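Local atomic coordinates of L-arabinose ABC transporter, periplasmic L-arabinose-binding protein (Burkholderia thailandensis, PDB entry 4KZK), a protein that probably captures L-arabinose or D-galactose in the periplasm and delivers it to an ABC transporter, and holds beta-D-galactopyranose in this structure. Residues A[94-99]-A[120-125]; A[138-143]-A[292-297]; A[273-278]-A[321-326]; A[286-291]-A[330-335]. One frame throughout, in Å; residues are numbered along the deposited sequence.

Contact 1 of 4, residues A[94-99]-A[120-125]; sequences GVIICA and MSVDDQ. With GAL (beta-D-galactopyranose), chain B.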
# COMPACT_ATOMS: atom_id res chain seq x y z
N GLY A 94 10.15 -20.06 -9.62
CA GLY A 94 9.09 -19.45 -8.85
C GLY A 94 8.93 -17.98 -9.15
O GLY A 94 9.85 -17.35 -9.65
N VAL A 95 7.75 -17.45 -8.82
CA VAL A 95 7.46 -16.02 -8.98
C VAL A 95 6.59 -15.53 -7.81
O VAL A 95 5.59 -16.18 -7.41
CB VAL A 95 6.77 -15.74 -10.35
CG1 VAL A 95 5.53 -16.61 -10.53
CG2 VAL A 95 6.43 -14.25 -10.53
N ILE A 96 6.97 -14.37 -7.29
CA ILE A 96 6.19 -13.62 -6.31
C ILE A 96 5.67 -12.39 -7.04
O ILE A 96 6.44 -11.73 -7.75
CB ILE A 96 7.06 -13.22 -5.11
CG1 ILE A 96 7.60 -14.46 -4.38
CG2 ILE A 96 6.30 -12.33 -4.15
CD1 ILE A 96 8.80 -14.20 -3.51
N ILE A 97 4.38 -12.12 -6.94
CA ILE A 97 3.80 -11.05 -7.75
C ILE A 97 2.81 -10.19 -6.96
O ILE A 97 2.01 -10.72 -6.20
CB ILE A 97 3.14 -11.61 -9.03
CG1 ILE A 97 2.59 -10.48 -9.93
CG2 ILE A 97 2.07 -12.66 -8.71
CD1 ILE A 97 2.34 -10.88 -11.36
N CYS A 98 2.89 -8.88 -7.16
CA CYS A 98 1.81 -7.97 -6.79
C CYS A 98 1.22 -7.51 -8.11
O CYS A 98 1.78 -6.64 -8.77
CB CYS A 98 2.29 -6.77 -5.97
SG CYS A 98 0.86 -5.71 -5.51
N ALA A 99 0.12 -8.13 -8.50
CA ALA A 99 -0.47 -7.88 -9.80
C ALA A 99 -1.15 -6.52 -9.85
O ALA A 99 -1.61 -6.01 -8.83
CB ALA A 99 -1.45 -8.99 -10.15
N MET A 120 3.36 -17.24 -5.73
CA MET A 120 3.03 -16.58 -4.47
C MET A 120 2.64 -15.13 -4.76
O MET A 120 3.16 -14.54 -5.69
CB MET A 120 4.26 -16.59 -3.56
CG MET A 120 4.08 -15.90 -2.23
SD MET A 120 5.57 -16.11 -1.25
CE MET A 120 5.51 -17.87 -0.93
N SER A 121 1.70 -14.60 -3.99
CA SER A 121 1.29 -13.19 -4.13
C SER A 121 1.75 -12.38 -2.93
O SER A 121 1.93 -12.90 -1.82
CB SER A 121 -0.23 -13.07 -4.30
OG SER A 121 -0.88 -13.66 -3.21
N VAL A 122 1.96 -11.10 -3.18
CA VAL A 122 2.32 -10.15 -2.12
C VAL A 122 1.49 -8.89 -2.32
O VAL A 122 1.25 -8.46 -3.46
CB VAL A 122 3.86 -9.90 -2.10
CG1 VAL A 122 4.34 -9.20 -3.35
CG2 VAL A 122 4.27 -9.17 -0.83
N ASP A 123 1.05 -8.34 -1.19
CA ASP A 123 0.28 -7.09 -1.07
C ASP A 123 -1.16 -7.23 -1.49
O ASP A 123 -2.04 -7.08 -0.68
CB ASP A 123 0.97 -5.93 -1.78
CG ASP A 123 2.40 -5.81 -1.36
OD1 ASP A 123 2.64 -5.62 -0.14
OD2 ASP A 123 3.30 -5.95 -2.21
N ASP A 124 -1.38 -7.56 -2.76
CA ASP A 124 -2.69 -7.57 -3.37
C ASP A 124 -3.04 -9.00 -3.72
O ASP A 124 -2.45 -9.59 -4.61
CB ASP A 124 -2.74 -6.70 -4.60
CG ASP A 124 -2.40 -5.22 -4.34
OD1 ASP A 124 -2.14 -4.87 -3.17
OD2 ASP A 124 -2.40 -4.44 -5.32
N GLN A 125 -4.03 -9.56 -3.02
CA GLN A 125 -4.35 -10.98 -3.13
C GLN A 125 -5.09 -11.29 -4.42
O GLN A 125 -6.07 -10.63 -4.75
CB GLN A 125 -5.15 -11.45 -1.90
CG GLN A 125 -5.27 -12.96 -1.80
CD GLN A 125 -5.97 -13.41 -0.52
OE1 GLN A 125 -6.72 -12.64 0.11
NE2 GLN A 125 -5.71 -14.64 -0.12
C1 GAL B . -0.32 -2.16 -2.13
C2 GAL B . -0.02 -0.68 -2.34
C3 GAL B . 1.39 -0.39 -1.81
C4 GAL B . 1.51 -0.87 -0.37
C5 GAL B . 1.16 -2.34 -0.31
C6 GAL B . 1.20 -2.87 1.12
O1 GAL B . -1.66 -2.38 -2.51
O2 GAL B . -0.10 -0.41 -3.73
O3 GAL B . 1.71 1.00 -1.92
O4 GAL B . 0.69 -0.10 0.48
O5 GAL B . -0.17 -2.51 -0.76
O6 GAL B . 0.87 -4.25 1.16
O HOH W 1 -0.84 -10.18 -6.78
O HOH W 2 -3.74 -4.54 -7.65

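Contact 2 of 4, residues A[138-143]-A[292-297]; sequences PHMGIS and RLHGYD. With GAL (beta-D-galactopyranose), chain B.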
# COMPACT_ATOMS: atom_id res chain seq x y z
N PRO A 138 -0.21 -18.91 -1.85
CA PRO A 138 0.17 -18.31 -0.57
C PRO A 138 0.32 -16.81 -0.74
O PRO A 138 0.81 -16.37 -1.78
CB PRO A 138 1.52 -18.96 -0.27
CG PRO A 138 2.04 -19.34 -1.62
CD PRO A 138 0.85 -19.77 -2.38
N HIS A 139 -0.13 -16.08 0.26
CA HIS A 139 -0.21 -14.62 0.19
C HIS A 139 0.38 -13.96 1.43
O HIS A 139 0.23 -14.45 2.54
CB HIS A 139 -1.67 -14.21 0.06
CG HIS A 139 -1.84 -12.73 -0.03
ND1 HIS A 139 -1.45 -12.01 -1.14
CD2 HIS A 139 -2.34 -11.83 0.85
CE1 HIS A 139 -1.68 -10.73 -0.93
NE2 HIS A 139 -2.23 -10.59 0.26
N MET A 140 1.04 -12.83 1.23
CA MET A 140 1.42 -11.96 2.34
C MET A 140 0.95 -10.57 2.04
O MET A 140 1.23 -10.04 0.96
CB MET A 140 2.92 -11.95 2.57
CG MET A 140 3.30 -11.12 3.79
SD MET A 140 5.06 -10.97 4.15
CE MET A 140 5.50 -12.67 4.51
N GLY A 141 0.19 -9.99 2.97
CA GLY A 141 -0.24 -8.60 2.85
C GLY A 141 -0.31 -7.98 4.21
O GLY A 141 0.16 -8.57 5.18
N ILE A 142 -0.91 -6.79 4.28
CA ILE A 142 -1.03 -6.10 5.55
C ILE A 142 -2.39 -6.41 6.18
O ILE A 142 -3.35 -6.74 5.48
CB ILE A 142 -0.81 -4.58 5.42
CG1 ILE A 142 -1.97 -3.85 4.71
CG2 ILE A 142 0.50 -4.32 4.72
CD1 ILE A 142 -1.81 -2.35 4.70
N SER A 143 -2.47 -6.27 7.50
CA SER A 143 -3.75 -6.37 8.21
C SER A 143 -4.53 -5.08 8.00
O SER A 143 -4.50 -4.16 8.81
CB SER A 143 -3.54 -6.67 9.71
OG SER A 143 -4.78 -7.10 10.28
N ARG A 292 10.86 -5.70 4.79
CA ARG A 292 11.65 -6.91 4.98
C ARG A 292 10.76 -8.15 5.00
O ARG A 292 11.11 -9.19 4.43
CB ARG A 292 12.45 -6.84 6.28
CG ARG A 292 13.46 -7.97 6.39
CD ARG A 292 14.24 -7.88 7.68
NE ARG A 292 15.01 -6.64 7.78
CZ ARG A 292 16.26 -6.46 7.35
NH1 ARG A 292 16.92 -7.44 6.73
NH2 ARG A 292 16.85 -5.28 7.53
N LEU A 293 9.61 -8.05 5.65
CA LEU A 293 8.67 -9.18 5.67
C LEU A 293 8.16 -9.44 4.24
O LEU A 293 8.21 -10.57 3.76
CB LEU A 293 7.50 -8.92 6.62
CG LEU A 293 7.84 -8.67 8.10
CD1 LEU A 293 6.60 -8.38 8.92
CD2 LEU A 293 8.62 -9.82 8.68
N HIS A 294 7.71 -8.40 3.56
CA HIS A 294 7.13 -8.55 2.22
C HIS A 294 8.12 -8.86 1.11
O HIS A 294 7.73 -9.39 0.08
CB HIS A 294 6.32 -7.29 1.87
CG HIS A 294 5.08 -7.13 2.68
ND1 HIS A 294 3.87 -6.75 2.13
CD2 HIS A 294 4.86 -7.29 4.01
CE1 HIS A 294 2.96 -6.67 3.09
NE2 HIS A 294 3.53 -7.01 4.23
N GLY A 295 9.40 -8.53 1.31
CA GLY A 295 10.44 -8.77 0.31
C GLY A 295 11.37 -9.91 0.65
O GLY A 295 11.67 -10.74 -0.20
N TYR A 296 11.88 -9.93 1.88
CA TYR A 296 12.86 -10.95 2.27
C TYR A 296 12.13 -12.24 2.68
O TYR A 296 12.46 -13.31 2.15
CB TYR A 296 13.80 -10.39 3.36
CG TYR A 296 14.97 -11.25 3.75
CD1 TYR A 296 14.79 -12.29 4.62
CD2 TYR A 296 16.24 -11.00 3.26
CE1 TYR A 296 15.85 -13.09 5.00
CE2 TYR A 296 17.32 -11.79 3.62
CZ TYR A 296 17.12 -12.84 4.49
OH TYR A 296 18.17 -13.65 4.90
N ASP A 297 11.13 -12.17 3.56
CA ASP A 297 10.47 -13.39 4.07
C ASP A 297 9.66 -14.12 3.01
O ASP A 297 9.61 -15.35 2.99
CB ASP A 297 9.58 -13.12 5.29
CG ASP A 297 10.38 -12.79 6.53
OD1 ASP A 297 11.60 -12.61 6.41
OD2 ASP A 297 9.77 -12.73 7.61
C1 GAL B . -0.32 -2.16 -2.13
C2 GAL B . -0.02 -0.68 -2.34
C3 GAL B . 1.39 -0.39 -1.81
C4 GAL B . 1.51 -0.87 -0.37
C5 GAL B . 1.16 -2.34 -0.31
C6 GAL B . 1.20 -2.87 1.12
O1 GAL B . -1.66 -2.38 -2.51
O2 GAL B . -0.10 -0.41 -3.73
O3 GAL B . 1.71 1.00 -1.92
O4 GAL B . 0.69 -0.10 0.48
O5 GAL B . -0.17 -2.51 -0.76
O6 GAL B . 0.87 -4.25 1.16

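Contact 3 of 4, residues A[273-278]-A[321-326]; sequences NEFAKP and TLITRA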
# COMPACT_ATOMS: atom_id res chain seq x y z
N ASN A 273 9.90 11.95 2.08
CA ASN A 273 10.06 13.20 1.33
C ASN A 273 9.23 14.31 1.96
O ASN A 273 9.69 15.44 2.07
CB ASN A 273 9.62 13.04 -0.13
CG ASN A 273 10.62 12.27 -0.97
OD1 ASN A 273 11.77 12.11 -0.58
ND2 ASN A 273 10.19 11.82 -2.13
N GLU A 274 8.01 14.00 2.40
CA GLU A 274 7.21 15.02 3.11
C GLU A 274 7.83 15.40 4.43
O GLU A 274 7.83 16.58 4.78
CB GLU A 274 5.79 14.55 3.37
CG GLU A 274 5.01 14.26 2.08
CD GLU A 274 4.82 15.49 1.22
OE1 GLU A 274 4.41 16.54 1.72
OE2 GLU A 274 5.11 15.42 0.01
N PHE A 275 8.36 14.43 5.17
CA PHE A 275 8.94 14.71 6.49
C PHE A 275 10.23 15.55 6.42
O PHE A 275 10.55 16.28 7.37
CB PHE A 275 9.27 13.40 7.22
CG PHE A 275 8.08 12.52 7.56
CD1 PHE A 275 6.79 13.03 7.66
CD2 PHE A 275 8.27 11.17 7.80
CE1 PHE A 275 5.72 12.20 7.99
CE2 PHE A 275 7.21 10.35 8.13
CZ PHE A 275 5.92 10.86 8.23
N ALA A 276 10.94 15.45 5.31
CA ALA A 276 12.21 16.16 5.15
C ALA A 276 12.02 17.61 4.69
O ALA A 276 12.97 18.38 4.71
CB ALA A 276 13.09 15.41 4.19
N LYS A 277 10.81 18.00 4.29
CA LYS A 277 10.64 19.36 3.75
C LYS A 277 10.90 20.41 4.82
O LYS A 277 10.52 20.22 5.97
CB LYS A 277 9.28 19.53 3.12
CG LYS A 277 9.24 18.78 1.82
CD LYS A 277 7.92 18.89 1.12
CE LYS A 277 7.99 18.10 -0.18
NZ LYS A 277 6.64 17.86 -0.68
N PRO A 278 11.59 21.51 4.44
CA PRO A 278 11.93 22.52 5.43
C PRO A 278 10.72 23.13 6.11
O PRO A 278 10.80 23.48 7.29
CB PRO A 278 12.71 23.57 4.62
CG PRO A 278 13.24 22.84 3.45
CD PRO A 278 12.26 21.74 3.15
N THR A 321 3.21 0.57 12.50
CA THR A 321 3.17 1.55 13.58
C THR A 321 3.26 2.96 13.02
O THR A 321 3.87 3.20 11.96
CB THR A 321 4.32 1.37 14.59
OG1 THR A 321 5.56 1.61 13.93
CG2 THR A 321 4.31 -0.03 15.20
N LEU A 322 2.67 3.89 13.74
CA LEU A 322 2.64 5.27 13.29
C LEU A 322 4.01 5.92 13.34
O LEU A 322 4.69 5.83 14.36
CB LEU A 322 1.66 6.08 14.13
CG LEU A 322 1.69 7.59 13.89
CD1 LEU A 322 1.12 7.89 12.52
CD2 LEU A 322 0.95 8.31 15.00
N ILE A 323 4.38 6.61 12.26
CA ILE A 323 5.55 7.49 12.25
C ILE A 323 5.11 8.89 11.85
O ILE A 323 4.20 9.08 11.04
CB ILE A 323 6.71 7.00 11.36
CG1 ILE A 323 6.30 6.83 9.90
CG2 ILE A 323 7.29 5.71 11.94
CD1 ILE A 323 7.51 6.55 9.01
N THR A 324 5.77 9.85 12.47
CA THR A 324 5.64 11.25 12.16
C THR A 324 7.05 11.83 12.02
O THR A 324 8.03 11.12 12.12
CB THR A 324 4.93 11.98 13.32
OG1 THR A 324 5.80 11.97 14.46
CG2 THR A 324 3.58 11.33 13.65
N ARG A 325 7.17 13.14 11.80
CA ARG A 325 8.47 13.78 11.74
C ARG A 325 9.29 13.51 13.00
O ARG A 325 10.51 13.43 12.92
CB ARG A 325 8.31 15.27 11.51
CG ARG A 325 7.85 15.60 10.08
CD ARG A 325 7.38 17.03 9.89
NE ARG A 325 6.97 17.25 8.49
CZ ARG A 325 5.82 16.86 7.97
NH1 ARG A 325 4.90 16.23 8.71
NH2 ARG A 325 5.56 17.10 6.68
N ALA A 326 8.64 13.35 14.15
CA ALA A 326 9.35 13.24 15.43
C ALA A 326 10.04 11.88 15.65
O ALA A 326 11.06 11.81 16.34
CB ALA A 326 8.37 13.48 16.56
O HOH W 3 8.93 18.80 7.41

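Contact 4 of 4, residues A[286-291]-A[330-335]; sequences SILLNP and TARAQL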
# COMPACT_ATOMS: atom_id res chain seq x y z
N SER A 286 2.44 8.62 8.79
CA SER A 286 2.20 7.43 7.97
C SER A 286 2.28 6.20 8.82
O SER A 286 3.01 6.17 9.81
CB SER A 286 3.26 7.36 6.87
OG SER A 286 3.09 6.24 6.04
N ILE A 287 1.55 5.15 8.45
CA ILE A 287 1.72 3.87 9.16
C ILE A 287 2.86 3.12 8.48
O ILE A 287 2.74 2.69 7.31
CB ILE A 287 0.44 3.01 9.19
CG1 ILE A 287 -0.76 3.80 9.72
CG2 ILE A 287 0.70 1.74 9.99
CD1 ILE A 287 -0.55 4.40 11.10
N LEU A 288 3.96 3.00 9.21
CA LEU A 288 5.16 2.36 8.75
C LEU A 288 4.93 0.86 8.65
O LEU A 288 4.60 0.23 9.66
CB LEU A 288 6.32 2.64 9.71
CG LEU A 288 7.64 1.96 9.39
CD1 LEU A 288 8.26 2.48 8.10
CD2 LEU A 288 8.65 2.13 10.54
N LEU A 289 5.07 0.33 7.45
CA LEU A 289 5.07 -1.10 7.19
C LEU A 289 6.49 -1.67 7.13
O LEU A 289 7.48 -0.95 7.11
CB LEU A 289 4.34 -1.37 5.87
CG LEU A 289 2.91 -0.85 5.77
CD1 LEU A 289 2.36 -1.20 4.40
CD2 LEU A 289 1.97 -1.34 6.86
N ASN A 290 6.56 -3.00 7.04
CA ASN A 290 7.84 -3.70 7.09
C ASN A 290 8.17 -4.42 5.78
O ASN A 290 7.79 -5.58 5.58
CB ASN A 290 7.87 -4.68 8.26
CG ASN A 290 9.27 -5.22 8.50
OD1 ASN A 290 10.14 -5.07 7.65
ND2 ASN A 290 9.48 -5.85 9.65
N PRO A 291 8.93 -3.76 4.87
CA PRO A 291 9.18 -4.39 3.58
C PRO A 291 10.18 -5.54 3.65
O PRO A 291 10.36 -6.28 2.68
CB PRO A 291 9.75 -3.26 2.74
CG PRO A 291 10.46 -2.38 3.73
CD PRO A 291 9.54 -2.41 4.93
N THR A 330 14.07 6.97 14.09
CA THR A 330 14.21 5.94 15.10
C THR A 330 13.38 4.70 14.80
O THR A 330 13.86 3.58 14.93
CB THR A 330 13.84 6.53 16.47
OG1 THR A 330 14.88 7.46 16.83
CG2 THR A 330 13.75 5.48 17.53
N ALA A 331 12.13 4.91 14.42
CA ALA A 331 11.21 3.79 14.15
C ALA A 331 11.72 2.93 13.01
O ALA A 331 11.69 1.69 13.08
CB ALA A 331 9.81 4.27 13.83
N ARG A 332 12.17 3.58 11.94
CA ARG A 332 12.69 2.86 10.81
C ARG A 332 13.96 2.12 11.18
O ARG A 332 14.10 0.95 10.85
CB ARG A 332 12.89 3.81 9.63
CG ARG A 332 11.57 4.22 8.98
CD ARG A 332 11.75 5.24 7.85
NE ARG A 332 12.74 4.76 6.90
CZ ARG A 332 12.48 3.97 5.87
NH1 ARG A 332 11.22 3.64 5.54
NH2 ARG A 332 13.47 3.52 5.13
N ALA A 333 14.88 2.76 11.92
CA ALA A 333 16.14 2.11 12.33
C ALA A 333 15.90 0.89 13.23
O ALA A 333 16.63 -0.10 13.17
CB ALA A 333 17.07 3.10 13.00
N GLN A 334 14.88 0.96 14.08
CA GLN A 334 14.59 -0.16 14.97
C GLN A 334 14.00 -1.36 14.23
O GLN A 334 13.99 -2.45 14.79
CB GLN A 334 13.71 0.30 16.13
CG GLN A 334 14.52 1.18 17.10
CD GLN A 334 13.73 1.80 18.25
OE1 GLN A 334 12.55 1.53 18.45
NE2 GLN A 334 14.41 2.65 19.02
N LEU A 335 13.58 -1.17 12.98
CA LEU A 335 13.24 -2.29 12.07
C LEU A 335 14.38 -2.65 11.12
O LEU A 335 14.25 -3.59 10.31
CB LEU A 335 12.01 -1.94 11.23
CG LEU A 335 10.67 -1.73 11.90
CD1 LEU A 335 9.60 -1.41 10.88
CD2 LEU A 335 10.34 -2.95 12.74

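Contact 1 of 4, residues A[94-99]-A[120-125]
Ile97 O is gripped from segment 120-125 and by water. Val122 N donates to it at 3.0 Å, from 46° above the carbonyl plane. Ser121 CA adds a C-H...O contact to the same oxygen. Water 1 also donates to Ile97 O; it takes the N-H of Ala99 and donates to Asp124 O, tying the two loop ends together. Two further backbone bonds join the strands. Met120 N donates to Val95 O at 3.0 Å, and Ile97 N donates to Met120 O. Strands 94-98 and 118-122 are thus parallel neighbours, the two strands of a beta-alpha-beta unit whose crossover is helix 105-114. On one face of the sheet Ile96 meets both Met120 and Val122: CG1 rests beside Met120 CB, and CG2 meets Val122 CG1 at 3.8 Å. Helix 291-308 covers this face. At the C-terminal ends of the strands, Cys98 SG lies anti to its own backbone N (chi1 -178°). This puts the sulfur beside the sugar-binding aspartates, 3.7 Å from Asp123 CB and 3.5 Å from Asp124 CG. Each carboxylate takes one sugar hydroxyl; other pocket residues also bind the sugar. Asp123 OD1, which also bonds His294 and Trp50, accepts from galactose O6 at 2.6 Å, and Asp124 OD1 accepts from galactose O1 at 2.6 Å. Asp124 OD2 is bonded to Lys44 and to water 2, which also donates to Ala99 O.

Contact 2 of 4, residues A[138-143]-A[292-297]
Met140 and His294 make the tight part of this contact. Met140 CG sits over one face of the imidazole, 4.3 Å from the ring centroid and 17° off the ring normal. Its SD follows obliquely, 3.7 Å from His294 CD2. Met140 CG is anti to the backbone N (chi1 -176°), and the chain stays extended to SD, so the thioether reaches the helix backbone. There SD lies 3.2 Å from Leu293 O. The chain then bends at its last torsion, and CE turns toward Asp297. Gly141 and Ile142 close in near the other end of the ring: Gly141 C is 3.7 Å from His294 CE1, and Ile142 CG2 is 3.8 Å from the same carbon. The side chains of Leu293 and Asp297 form the looser, partly exposed side. Met140 CE comes no nearer to Asp297 CB than 4.2 Å. Helix 291-308 lies against strand 139-142 of the sheet, beside the sugar pocket. Strand 139-142 and helix 292-297 run nearly antiparallel, their axes 8.9 Å apart. The helix has a wider, pi-type turn at 293-297, where Arg292 O accepts from both Tyr296 N and Asp297 N. No hydrogen bond joins the segments. The polar atoms of the imidazole are used elsewhere: ND1 bonds Asp123 OD1, and NE2 bonds Thr318 OG1. These two bonds fix the turn of the ring. His294 thus lines the pocket and bonds Asp123, which binds the sugar. Apolar packing of sulfur and carbon meets a histidine that probably helps to position the carboxylate.

Contact 3 of 4, residues A[273-278]-A[321-326]
Arg325 leaves its backbone with CG anti to the carbonyl carbon (chi1 -72°) and then runs extended from CG to NE, which carries the chain obliquely across Phe275. Phe275 takes a similar first torsion (chi1 -64°), and its ring slips between Arg325 and Ile323. Arg325 CG touches Phe275 CD1 at 3.7 Å. The guanidinium does not stack on the ring, for the two planes stand 70° apart. Phe275 CD1 lies over one face of the guanidinium instead. The backbone of Thr324 and Arg325 covers one face of the phenyl ring, with Thr324 C and Arg325 N over its centre. Ile323 CD1 meets the ring at its edge, in plane, 3.9 Å from Phe275 CE2. Helix 269-276 thus packs its C-terminal turn against the end of strand 315-324. Thr324 OG1 accepts from Ala326 N, an ST turn that shapes the chain just past the strand. Arg325 NH2 makes a weak bond to Glu274 O at 3.0 Å. The stronger bond of the guanidinium is made by NH1, to Phe283 O of strand 283-288. Water 3 accepts from Arg325 NE in the guanidinium plane at 2.7 Å and donates to both Phe275 O and Lys277 O. Glu274 is held by Lys277, Arg248 and Thr281. Arg325 thus reaches carbonyls at and just past the helix end weakly or through water. Its positive charge would probably suit their partial negative charge.

Contact 4 of 4, residues A[286-291]-A[330-335]
Leu288 and Leu335 reach toward each other tip to tip, with Leu288 CD2 3.7 Å from Leu335 CD1. Leu288 carries most of this contact. Its CG is anti to the backbone N (chi1 177°), and both methyls are presented to helix 328-334. Arg332 comes across Leu288 at about a right angle, and the aliphatic part of its chain does the touching. Arg332 CG is 3.8 Å from Leu288 CD1 and 3.9 Å from Leu288 CD2, so it spans both branches. The Arg332 chain bends at chi3 (52°), and its guanidinium passes obliquely by Leu288 CD1. NH1 is bonded to Gly267 O while still lying against Leu288 CD1. Ala331 adds its methyl at 4.1 Å from Leu288 CD2. Asn290 ND2 is 4.3 Å from Leu335 CD2, a light touch. Asn290 stands at the N-cap of helix 291-308, and its OD1 takes a weak bond from Arg292 N. No hydrogen bond crosses between the segments; contact is mainly through aliphatic carbons. Leu289 points the other way and meets the galactose and Asn266. Adjacent residues thus face the C-terminal helix and the sugar pocket in turn. Strand 283-288 lies between 260-264 and 315-324 in the sheet. Helix 328-334 packs over Leu288 and over Ile323 of the neighbouring strand, while Ile287 packs against helix 144-161.

How the contacts relate
From the N terminus, contact 1 closes first, a short loop through helix 105-114. Contact 2 opens next at strand 139-142, the sheet neighbour of 118-122. Asp123 N and Met140 O probably bond across that boundary. Contact 2 closes only after a long excursion, when helix 291-308 returns. Contact 3 opens at 273-278 and contact 4 at 286-291, both before contact 2 closes; each closes later, so both cross it. Contacts 3 and 4 also cross each other, and probable bonds between strands 283-288 and 315-324 join them. Ile142 and Leu289 link contacts 2 and 4. Contacts 1 and 2 both touch the galactose; contacts 3 and 4 fasten the C-terminal strand and helix.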